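Local coordinates for protein phosphoribosylaminoimidazole carboxylase, ATPase subunit (Thermus thermophilus, PDB 3AW8) that probably catalyses the ATP-dependent joining of 5-aminoimidazole ribonucleotide and bicarbonate to give N5-carboxyaminoimidazole ribonucleotide, a step of purine biosynthesis, at residues P87-E92 and E235-V240. Residues are numbered along the deposited sequence; the frame is centred on the assembly and turned at random.
Sequences PAKALE and EALDYV
A Schellman motif closing helix 220-237 of the ATP-grasp region meets the start of helix 88-94, which follows the Rossmann-like pre-ATP-grasp sheet, with P87 against L237 and D238. The motif is identified by the positive phi of D238 (59°) together with the backbone bonds from Y239 N to the carbonyl oxygen of the residue just before E235 and, weakly, from D238 N to E235 O. P87 lies over this turn: its CG is 3.3 Å from D238 O and 3.7 Å from L237 O, so the ring rests on two successive carbonyl oxygens. The CD of P87 reaches the backbone at Y239 CA, 4.1 Å away.

Two residues further on, the chains of K89 and L237 pack as hydrocarbon. CG lies anti to the backbone N in K89 (chi1 -175°), which starts an extended chain whose CD comes to 3.6 Å from L237 CD2; the K89 chain turns only at its last torsion. The other methyl of L237, CD1, lies 4.4 Å from A90 CB, and F103 of helix 97-107 also touches this leucine. No polar bond joins the two segments, so apolar and van der Waals packing accounts for the 296 Å² buried here. The Y239 hydroxyl is hydrogen-bonded to V242 O, which anchors the far end of the ring; near the ring plane, A90 CB meets the edge at CE1, 3.9 Å away.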
loop_
_atom_site.group_PDB
_atom_site.type_symbol
_atom_site.label_atom_id
_atom_site.label_comp_id
_atom_site.label_asym_id
_atom_site.label_seq_id
_atom_site.Cartn_x
_atom_site.Cartn_y
_atom_site.Cartn_z
ATOM N N PRO A 87 -10.032 -17.762 -16.312
ATOM C CA PRO A 87 -11.069 -18.687 -16.785
ATOM C C PRO A 87 -11.181 -19.915 -15.890
ATOM O O PRO A 87 -10.182 -20.372 -15.332
ATOM C CB PRO A 87 -10.592 -19.050 -18.190
ATOM C CG PRO A 87 -9.823 -17.843 -18.610
ATOM C CD PRO A 87 -9.044 -17.495 -17.373
ATOM N N ALA A 88 -12.391 -20.454 -15.771
ATOM C CA ALA A 88 -12.639 -21.640 -14.949
ATOM C C ALA A 88 -11.737 -22.814 -15.322
ATOM O O ALA A 88 -11.435 -23.661 -14.483
ATOM C CB ALA A 88 -14.104 -22.060 -15.056
ATOM N N LYS A 89 -11.310 -22.865 -16.578
ATOM C CA LYS A 89 -10.444 -23.946 -17.038
ATOM C C LYS A 89 -9.165 -24.004 -16.204
ATOM O O LYS A 89 -8.738 -25.086 -15.790
ATOM C CB LYS A 89 -10.087 -23.747 -18.516
ATOM C CG LYS A 89 -9.288 -24.889 -19.151
ATOM C CD LYS A 89 -8.855 -24.498 -20.563
ATOM C CE LYS A 89 -8.042 -25.585 -21.264
ATOM N NZ LYS A 89 -8.849 -26.805 -21.541
ATOM N N ALA A 90 -8.560 -22.838 -15.966
ATOM C CA ALA A 90 -7.327 -22.738 -15.186
ATOM C C ALA A 90 -7.463 -23.427 -13.827
ATOM O O ALA A 90 -6.533 -24.080 -13.361
ATOM C CB ALA A 90 -6.949 -21.283 -15.002
ATOM N N LEU A 91 -8.620 -23.276 -13.192
ATOM C CA LEU A 91 -8.866 -23.922 -11.910
ATOM C C LEU A 91 -8.870 -25.428 -12.117
ATOM O O LEU A 91 -8.278 -26.179 -11.346
ATOM C CB LEU A 91 -10.224 -23.506 -11.348
ATOM C CG LEU A 91 -10.306 -22.235 -10.518
ATOM C CD1 LEU A 91 -11.735 -22.041 -10.048
ATOM C CD2 LEU A 91 -9.380 -22.355 -9.331
ATOM N N GLU A 92 -9.562 -25.859 -13.166
ATOM C CA GLU A 92 -9.675 -27.271 -13.509
ATOM C C GLU A 92 -8.275 -27.874 -13.639
ATOM O O GLU A 92 -7.935 -28.842 -12.965
ATOM C CB GLU A 92 -10.428 -27.414 -14.839
ATOM C CG GLU A 92 -11.189 -28.720 -15.025
ATOM C CD GLU A 92 -12.660 -28.616 -14.624
ATOM O OE1 GLU A 92 -13.369 -27.734 -15.175
ATOM O OE2 GLU A 92 -13.107 -29.420 -13.769
ATOM N N GLU A 235 -1.430 -18.184 -22.793
ATOM C CA GLU A 235 -2.138 -18.105 -24.068
ATOM C C GLU A 235 -2.940 -19.364 -24.340
ATOM O O GLU A 235 -4.018 -19.309 -24.926
ATOM C CB GLU A 235 -1.154 -17.845 -25.200
ATOM C CG GLU A 235 -0.365 -16.572 -24.987
ATOM C CD GLU A 235 0.350 -16.109 -26.231
ATOM O OE1 GLU A 235 1.175 -16.882 -26.768
ATOM O OE2 GLU A 235 0.085 -14.965 -26.665
ATOM N N ALA A 236 -2.416 -20.500 -23.905
ATOM C CA ALA A 236 -3.109 -21.762 -24.086
ATOM C C ALA A 236 -4.426 -21.753 -23.319
ATOM O O ALA A 236 -5.404 -22.355 -23.752
ATOM C CB ALA A 236 -2.238 -22.913 -23.596
ATOM N N LEU A 237 -4.449 -21.065 -22.179
ATOM C CA LEU A 237 -5.641 -21.001 -21.334
ATOM C C LEU A 237 -6.447 -19.721 -21.484
ATOM O O LEU A 237 -7.498 -19.583 -20.859
ATOM C CB LEU A 237 -5.246 -21.130 -19.863
ATOM C CG LEU A 237 -4.662 -22.426 -19.304
ATOM C CD1 LEU A 237 -3.875 -22.116 -18.036
ATOM C CD2 LEU A 237 -5.778 -23.417 -19.028
ATOM N N ASP A 238 -5.969 -18.788 -22.304
ATOM C CA ASP A 238 -6.659 -17.507 -22.456
ATOM C C ASP A 238 -6.706 -16.892 -21.064
ATOM O O ASP A 238 -7.722 -16.353 -20.622
ATOM C CB ASP A 238 -8.077 -17.710 -22.984
ATOM C CG ASP A 238 -8.181 -17.434 -24.467
ATOM O OD1 ASP A 238 -7.597 -18.201 -25.273
ATOM O OD2 ASP A 238 -8.841 -16.435 -24.823
ATOM N N TYR A 239 -5.572 -16.995 -20.385
ATOM C CA TYR A 239 -5.419 -16.513 -19.030
ATOM C C TYR A 239 -5.538 -15.004 -18.918
ATOM O O TYR A 239 -5.034 -14.257 -19.759
ATOM C CB TYR A 239 -4.059 -16.948 -18.472
ATOM C CG TYR A 239 -4.031 -17.040 -16.964
ATOM C CD1 TYR A 239 -4.427 -18.205 -16.314
ATOM C CD2 TYR A 239 -3.645 -15.950 -16.185
ATOM C CE1 TYR A 239 -4.439 -18.286 -14.929
ATOM C CE2 TYR A 239 -3.656 -16.019 -14.794
ATOM C CZ TYR A 239 -4.052 -17.190 -14.175
ATOM O OH TYR A 239 -4.037 -17.282 -12.810
ATOM N N VAL A 240 -6.221 -14.568 -17.869
ATOM C CA VAL A 240 -6.385 -13.153 -17.589
ATOM C C VAL A 240 -6.147 -13.004 -16.101
ATOM O O VAL A 240 -6.839 -13.617 -15.283
ATOM C CB VAL A 240 -7.793 -12.650 -17.923
ATOM C CG1 VAL A 240 -7.876 -11.159 -17.655
ATOM C CG2 VAL A 240 -8.119 -12.959 -19.378
#